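Glideosome-associated protein 50 (Plasmodium falciparum 3D7, PDB 3TGH) probably anchors the glideosome, the parasite's gliding and invasion motor, to the inner membrane complex through a domain with a purple acid phosphatase fold. Local coordinates at residues 237-242 / 246-251; 228-233 / 277-282; 187-192 / 315-320. All blocks are in the same frame, centred on the assembly; numbering follows the deposited sequence. Where two conformers were deposited one is given.

In the fold
Interactions 1 and 2 meet in the two-sheet core of the metallophosphoesterase fold, their centres about 8 Å apart. Strand 245-250 lies between strands 228-231 and 237-242 in one sheet: the backbone atoms I248 O and S231 N are 2.8 Å apart, a probable hydrogen bond. Interaction 2 then reaches the other sheet, where C277 SG packs 3.7 Å from C250 SG. One cobalt is bound by H233, just after strand 228-231; the side chain of T249 in interaction 1 is about 7 Å from that of H233 and about 11 Å from a cobalt. Interaction 3 is peripheral, its centre about 22 Å from that of interaction 2, with F192 CZ touching S282 O at 3.2 Å.

Interaction 1 of 3, residues 237-242 / 246-251; sequences MEVIED and AHITCG
I240 and H247 form an antiparallel hydrogen-bonded pair: H247 N reaches I240 O at 2.8 Å with 171° at the hydrogen, and the return bond from I240 N is nearly as straight. The next such pair, E238 with T249, is more bent, T249 N donating to E238 O at 2.9 Å and E238 N to T249 O at 3.1 Å. Water then ties polar side chains across the strands. One water donates a hydrogen bond to E238 OE1 and lies 2.7 Å from T249 OG1, while S204 and S267 hold E238 OE2, so the buried carboxylate is well supplied with partners. A second water joins D242 OD2 to H247 NE2, meeting the imidazole at its edge; Y202 packs edge-to-face on this ring. With CG beside the backbone N (chi1 -61°), the ring also turns its edge to I240 O, CD2 lying 3.6 Å from that oxygen. The face carrying V239, A246 and I248 is largely apolar, as suits its packing on strands 285-292 and 297-305, with E241 at its end bonding to H302. V239 CG2 lies 4.3 Å from A246 CB, and F290 covers V239 and I248. The whole is an antiparallel beta hairpin within a mixed sheet of the metallophosphoesterase fold.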
# COMPACT_ATOMS: atom_id res chain seq x y z
N MET A 237 -7.07 -5.89 -10.68
CA MET A 237 -5.88 -5.11 -10.93
C MET A 237 -6.22 -4.04 -11.95
O MET A 237 -7.01 -4.29 -12.87
CB MET A 237 -4.73 -6.00 -11.43
CG MET A 237 -4.24 -6.98 -10.36
SD MET A 237 -2.83 -8.02 -10.87
CE MET A 237 -3.43 -8.70 -12.39
N GLU A 238 -5.66 -2.85 -11.78
CA GLU A 238 -5.90 -1.76 -12.71
C GLU A 238 -4.84 -0.67 -12.58
O GLU A 238 -4.26 -0.47 -11.51
CB GLU A 238 -7.29 -1.14 -12.46
CG GLU A 238 -7.59 0.09 -13.34
CD GLU A 238 -9.07 0.41 -13.45
OE1 GLU A 238 -9.81 0.26 -12.46
OE2 GLU A 238 -9.49 0.83 -14.55
N VAL A 239 -4.59 0.02 -13.69
CA VAL A 239 -3.89 1.29 -13.63
C VAL A 239 -4.68 2.36 -14.40
O VAL A 239 -5.06 2.17 -15.57
CB VAL A 239 -2.40 1.18 -14.11
CG1 VAL A 239 -2.30 0.51 -15.46
CG2 VAL A 239 -1.74 2.57 -14.12
N ILE A 240 -4.97 3.45 -13.70
CA ILE A 240 -5.59 4.65 -14.25
C ILE A 240 -4.58 5.77 -14.13
O ILE A 240 -4.08 6.03 -13.03
CB ILE A 240 -6.88 4.99 -13.49
CG1 ILE A 240 -7.97 3.97 -13.83
CG2 ILE A 240 -7.34 6.43 -13.79
CD1 ILE A 240 -9.18 4.01 -12.92
N GLU A 241 -4.25 6.42 -15.24
CA GLU A 241 -3.24 7.48 -15.22
C GLU A 241 -3.87 8.81 -15.57
O GLU A 241 -4.57 8.92 -16.58
CB GLU A 241 -2.07 7.18 -16.16
CG GLU A 241 -0.84 8.04 -15.84
CD GLU A 241 0.33 7.82 -16.79
OE1 GLU A 241 0.61 6.65 -17.14
OE2 GLU A 241 0.97 8.82 -17.17
N ASP A 242 -3.60 9.81 -14.74
CA ASP A 242 -4.20 11.13 -14.85
C ASP A 242 -3.26 12.17 -14.25
O ASP A 242 -2.92 12.10 -13.07
CB ASP A 242 -5.55 11.15 -14.12
CG ASP A 242 -6.12 12.55 -13.96
OD1 ASP A 242 -6.51 13.16 -14.98
OD2 ASP A 242 -6.18 13.03 -12.81
N ALA A 246 -0.21 7.91 -11.24
CA ALA A 246 -0.78 6.61 -11.51
C ALA A 246 -1.61 6.15 -10.31
O ALA A 246 -1.14 6.15 -9.18
CB ALA A 246 0.31 5.59 -11.82
N HIS A 247 -2.85 5.76 -10.58
CA HIS A 247 -3.70 5.13 -9.59
C HIS A 247 -3.66 3.64 -9.87
O HIS A 247 -4.08 3.19 -10.94
CB HIS A 247 -5.13 5.66 -9.70
CG HIS A 247 -5.23 7.14 -9.46
ND1 HIS A 247 -5.67 7.67 -8.27
CD2 HIS A 247 -4.93 8.19 -10.26
CE1 HIS A 247 -5.64 8.99 -8.35
NE2 HIS A 247 -5.20 9.33 -9.55
N ILE A 248 -3.12 2.88 -8.93
CA ILE A 248 -2.97 1.45 -9.12
C ILE A 248 -3.87 0.73 -8.14
O ILE A 248 -3.78 0.95 -6.93
CB ILE A 248 -1.52 1.02 -8.89
CG1 ILE A 248 -0.60 1.64 -9.95
CG2 ILE A 248 -1.42 -0.50 -8.89
CD1 ILE A 248 0.87 1.35 -9.73
N THR A 249 -4.75 -0.13 -8.67
CA THR A 249 -5.51 -1.05 -7.86
C THR A 249 -4.82 -2.41 -7.88
O THR A 249 -4.48 -2.95 -8.95
CB THR A 249 -6.96 -1.23 -8.33
OG1 THR A 249 -7.57 0.05 -8.49
CG2 THR A 249 -7.74 -2.05 -7.32
N CYS A 250 -4.60 -2.94 -6.69
CA CYS A 250 -3.97 -4.23 -6.51
C CYS A 250 -4.73 -4.93 -5.39
O CYS A 250 -4.22 -5.10 -4.28
CB CYS A 250 -2.49 -4.03 -6.19
SG CYS A 250 -1.52 -5.54 -6.16
N GLY A 251 -5.97 -5.32 -5.69
CA GLY A 251 -6.88 -5.87 -4.68
C GLY A 251 -7.26 -7.33 -4.89
O GLY A 251 -8.18 -7.83 -4.24
O HOH W 1 -9.73 -0.74 -9.99
O HOH W 2 -4.86 11.95 -10.70

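Interaction 2 of 3, residues 228-233 / 277-282; sequences LYISGH and CVHELS. With CO (cobalt (II) ion), chain G.
I230 and H279 meet between the two facing sheets in the central beta sandwich of the alpha/beta metallophosphoesterase fold, I230 on strand 228-231 of one sheet and H279 on strand 275-282 of the other. L228 CA and H279 CA are 10.5 Å apart, so side chains alone bridge the gap. I230 carries CG1 beside its backbone N (chi1 -52°) and extends on to CD1, a slender arm well suited to spanning the interior. Its methyl makes an off-centre CH-pi contact with H279, 4.2 Å from the ring centroid and 29° off the normal; the nearest ring atom is CE1, 3.9 Å from CD1. L228 has a chi1 of -91°, off a staggered value, and its branched end brings CD2 to 4.0 Å from H279 ND1, the two side chains crossing at a slant.

H279 comes from the opposite direction to I230. A histidine in so buried a place needs its nitrogens satisfied, and both are: NE2 bonds to S8 OG and ND1 to T288 OG1. These two bonds should fix the rotation of the ring, which also stacks on F6, so that L228 and I230 obliquely meet a ring of settled orientation.

Beyond the strand, the chain passes through G232 to a metal site. D198 OD2 bonds to H233 ND1, which would orient the imidazole for the metal. Four waters also bind the cobalt, which H233 NE2 holds at 2.2 Å.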
# COMPACT_ATOMS: atom_id res chain seq x y z
N LEU A 228 2.49 7.56 -7.35
CA LEU A 228 1.56 6.43 -7.31
C LEU A 228 0.66 6.49 -6.09
O LEU A 228 1.13 6.72 -4.98
CB LEU A 228 2.32 5.11 -7.20
CG LEU A 228 2.78 4.30 -8.41
CD1 LEU A 228 3.56 5.12 -9.39
CD2 LEU A 228 3.59 3.12 -7.89
N TYR A 229 -0.64 6.24 -6.28
CA TYR A 229 -1.52 5.88 -5.18
C TYR A 229 -1.94 4.44 -5.40
O TYR A 229 -2.62 4.13 -6.38
CB TYR A 229 -2.75 6.80 -5.07
CG TYR A 229 -3.73 6.35 -4.00
CD1 TYR A 229 -3.30 6.05 -2.71
CD2 TYR A 229 -5.08 6.18 -4.29
CE1 TYR A 229 -4.19 5.62 -1.74
CE2 TYR A 229 -5.98 5.76 -3.30
CZ TYR A 229 -5.52 5.47 -2.03
OH TYR A 229 -6.39 5.04 -1.05
N ILE A 230 -1.47 3.55 -4.53
CA ILE A 230 -1.74 2.12 -4.61
C ILE A 230 -2.84 1.75 -3.63
O ILE A 230 -2.72 2.00 -2.42
CB ILE A 230 -0.46 1.28 -4.30
CG1 ILE A 230 0.72 1.75 -5.16
CG2 ILE A 230 -0.76 -0.22 -4.48
CD1 ILE A 230 2.08 1.10 -4.78
N SER A 231 -3.93 1.20 -4.14
CA SER A 231 -5.07 0.84 -3.31
C SER A 231 -5.52 -0.58 -3.62
O SER A 231 -4.96 -1.26 -4.49
CB SER A 231 -6.21 1.84 -3.55
OG SER A 231 -6.58 1.84 -4.91
N GLY A 232 -6.50 -1.05 -2.86
CA GLY A 232 -7.05 -2.38 -3.02
C GLY A 232 -8.56 -2.25 -3.04
O GLY A 232 -9.10 -1.49 -3.83
N HIS A 233 -9.22 -2.99 -2.15
CA HIS A 233 -10.66 -2.90 -1.91
C HIS A 233 -11.47 -3.53 -3.03
O HIS A 233 -12.24 -4.45 -2.79
CB HIS A 233 -11.10 -1.45 -1.69
CG HIS A 233 -12.43 -1.33 -1.02
ND1 HIS A 233 -12.57 -1.17 0.34
CD2 HIS A 233 -13.68 -1.36 -1.53
CE1 HIS A 233 -13.85 -1.10 0.64
NE2 HIS A 233 -14.55 -1.22 -0.48
N CYS A 277 1.46 -7.02 -7.76
CA CYS A 277 2.35 -6.14 -8.51
C CYS A 277 3.78 -6.18 -8.00
O CYS A 277 4.01 -6.40 -6.81
CB CYS A 277 1.90 -4.69 -8.38
SG CYS A 277 0.34 -4.36 -9.13
N VAL A 278 4.72 -5.95 -8.91
CA VAL A 278 6.10 -5.71 -8.55
C VAL A 278 6.50 -4.35 -9.12
O VAL A 278 6.21 -4.04 -10.28
CB VAL A 278 7.02 -6.82 -9.07
CG1 VAL A 278 8.48 -6.50 -8.74
CG2 VAL A 278 6.61 -8.16 -8.47
N HIS A 279 7.15 -3.53 -8.30
CA HIS A 279 7.46 -2.15 -8.67
C HIS A 279 8.97 -1.97 -8.57
O HIS A 279 9.59 -2.48 -7.65
CB HIS A 279 6.79 -1.15 -7.73
CG HIS A 279 5.34 -1.42 -7.48
ND1 HIS A 279 4.34 -0.81 -8.20
CD2 HIS A 279 4.73 -2.21 -6.57
CE1 HIS A 279 3.16 -1.22 -7.75
NE2 HIS A 279 3.37 -2.07 -6.76
N GLU A 280 9.52 -1.22 -9.52
CA GLU A 280 10.95 -0.96 -9.58
C GLU A 280 11.19 0.55 -9.68
O GLU A 280 10.75 1.19 -10.64
CB GLU A 280 11.58 -1.69 -10.78
CG GLU A 280 11.28 -3.20 -10.84
CD GLU A 280 11.62 -3.87 -12.19
OE1 GLU A 280 11.99 -3.17 -13.16
OE2 GLU A 280 11.50 -5.11 -12.27
N LEU A 281 11.88 1.12 -8.69
CA LEU A 281 12.27 2.54 -8.72
C LEU A 281 13.70 2.62 -9.23
O LEU A 281 14.56 1.88 -8.75
CB LEU A 281 12.20 3.17 -7.33
CG LEU A 281 10.85 3.63 -6.79
CD1 LEU A 281 9.78 2.60 -6.97
CD2 LEU A 281 11.00 4.01 -5.32
N SER A 282 13.94 3.51 -10.18
CA SER A 282 15.27 3.68 -10.77
C SER A 282 15.53 5.15 -11.10
O SER A 282 14.67 6.00 -10.88
CB SER A 282 15.41 2.83 -12.03
OG SER A 282 14.65 3.36 -13.11
CO CO G . -16.66 -0.66 -0.57
O HOH W 3 -17.20 -2.13 0.69
O HOH W 4 -16.56 0.46 1.61
O HOH W 5 -17.09 -1.78 -2.53
O HOH W 6 -16.25 1.50 -1.52

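Interaction 3 of 3, residues 187-192 / 315-320; sequences KKIADF and VNALQH
K188 sets its CB over one face of the H320 ring, 3.7 Å from the ring centroid and only 8° off the normal, a well-centred CH-pi contact. A bend at chi2 (-74°) carries CG and the rest of the chain past H320 CE1, CG lying 3.8 Å from that atom, before the ammonium end leads away; a long, flexible lysine can thus pack on a ring and still send its charge outward. Beside it, I189 packs against the short helix 317-321. Its CG2 lies beside the backbone N and touches three groups: H320 CB at 3.8 Å, the CA of A317 at the same distance, and A317 CB at 4.0 Å. The small side chain of A317 lets isoleucine come this close to the helix backbone.

Several polar bonds from D313 and its neighbour position these groups. D313 OD1 accepts a bond from H320 NE2, while D313 also makes a backbone bond with K188, so one residue serves both sides of the contact. Next to it, K314 forms a salt bridge with D191. Behind I189, F131 of strand 128-136 closes the packing. The contact therefore joins the C-terminal end of helix 169-189 to the start of helix 317-321. Its chemistry is chiefly dispersive; the carboxylate of D313 would favour a protonated imidazole and K188 NZ, 5.1 Å from H320 NE2, would oppose it, so the charge is not settled.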
# COMPACT_ATOMS: atom_id res chain seq x y z
N LYS A 187 7.44 16.51 -0.34
CA LYS A 187 7.65 17.52 -1.39
C LYS A 187 9.06 18.11 -1.40
O LYS A 187 9.59 18.45 -2.45
CB LYS A 187 6.67 18.70 -1.22
CG LYS A 187 5.30 18.44 -1.73
CD LYS A 187 4.29 19.45 -1.19
CE LYS A 187 4.45 20.81 -1.84
NZ LYS A 187 3.38 21.74 -1.38
N LYS A 188 9.63 18.26 -0.21
CA LYS A 188 10.92 18.90 -0.05
C LYS A 188 12.11 17.93 -0.15
O LYS A 188 13.21 18.36 -0.47
CB LYS A 188 10.97 19.62 1.30
CG LYS A 188 9.96 20.76 1.45
CD LYS A 188 10.38 21.98 0.66
CE LYS A 188 9.80 23.26 1.24
NZ LYS A 188 10.31 24.47 0.55
N ILE A 189 11.90 16.64 0.13
CA ILE A 189 13.04 15.71 0.24
C ILE A 189 12.95 14.40 -0.55
O ILE A 189 13.93 13.66 -0.62
CB ILE A 189 13.38 15.39 1.72
CG1 ILE A 189 12.29 14.55 2.38
CG2 ILE A 189 13.61 16.69 2.50
CD1 ILE A 189 12.60 14.19 3.82
N ALA A 190 11.80 14.11 -1.17
CA ALA A 190 11.62 12.83 -1.86
C ALA A 190 11.53 12.97 -3.38
O ALA A 190 10.75 13.76 -3.91
CB ALA A 190 10.38 12.13 -1.32
N ASP A 191 12.33 12.16 -4.08
CA ASP A 191 12.30 12.10 -5.54
C ASP A 191 11.11 11.28 -6.03
O ASP A 191 10.61 11.48 -7.14
CB ASP A 191 13.61 11.52 -6.06
CG ASP A 191 14.82 12.30 -5.56
OD1 ASP A 191 15.11 13.38 -6.12
OD2 ASP A 191 15.45 11.84 -4.58
N PHE A 192 10.69 10.33 -5.19
CA PHE A 192 9.53 9.49 -5.43
C PHE A 192 8.60 9.54 -4.21
O PHE A 192 9.06 9.46 -3.07
CB PHE A 192 9.94 8.04 -5.63
CG PHE A 192 10.85 7.81 -6.81
CD1 PHE A 192 12.21 7.61 -6.63
CD2 PHE A 192 10.34 7.76 -8.09
CE1 PHE A 192 13.05 7.38 -7.72
CE2 PHE A 192 11.17 7.53 -9.19
CZ PHE A 192 12.52 7.34 -9.00
N VAL A 315 19.36 19.81 0.61
CA VAL A 315 20.44 20.35 1.44
C VAL A 315 20.01 20.50 2.90
O VAL A 315 20.83 20.40 3.81
CB VAL A 315 20.95 21.71 0.89
CG1 VAL A 315 19.87 22.78 0.99
CG2 VAL A 315 22.22 22.14 1.63
N ASN A 316 18.71 20.74 3.13
CA ASN A 316 18.16 20.88 4.48
C ASN A 316 17.21 19.73 4.82
O ASN A 316 16.19 19.93 5.49
CB ASN A 316 17.44 22.22 4.61
CG ASN A 316 18.35 23.41 4.35
OD1 ASN A 316 19.37 23.58 5.02
ND2 ASN A 316 17.99 24.23 3.37
N ALA A 317 17.56 18.52 4.38
CA ALA A 317 16.69 17.35 4.58
C ALA A 317 16.35 17.12 6.05
O ALA A 317 15.20 16.91 6.39
CB ALA A 317 17.33 16.10 3.98
N LEU A 318 17.37 17.17 6.92
CA LEU A 318 17.16 16.92 8.36
C LEU A 318 16.09 17.81 8.96
O LEU A 318 15.24 17.35 9.72
CB LEU A 318 18.48 17.11 9.13
CG LEU A 318 19.24 15.82 9.41
CD1 LEU A 318 18.58 15.09 10.55
CD2 LEU A 318 19.33 14.93 8.15
N GLN A 319 16.13 19.08 8.59
CA GLN A 319 15.18 20.06 9.11
C GLN A 319 13.76 19.73 8.67
O GLN A 319 12.80 19.99 9.41
CB GLN A 319 15.56 21.48 8.69
CG GLN A 319 16.81 22.03 9.40
CD GLN A 319 18.13 21.77 8.67
OE1 GLN A 319 18.23 20.87 7.82
NE2 GLN A 319 19.16 22.54 9.03
N HIS A 320 13.62 19.18 7.47
CA HIS A 320 12.32 18.72 6.98
C HIS A 320 11.88 17.41 7.62
O HIS A 320 10.71 17.27 7.96
CB HIS A 320 12.33 18.63 5.45
CG HIS A 320 12.55 19.95 4.79
ND1 HIS A 320 11.70 21.02 4.99
CD2 HIS A 320 13.52 20.38 3.95
CE1 HIS A 320 12.15 22.06 4.30
NE2 HIS A 320 13.24 21.70 3.66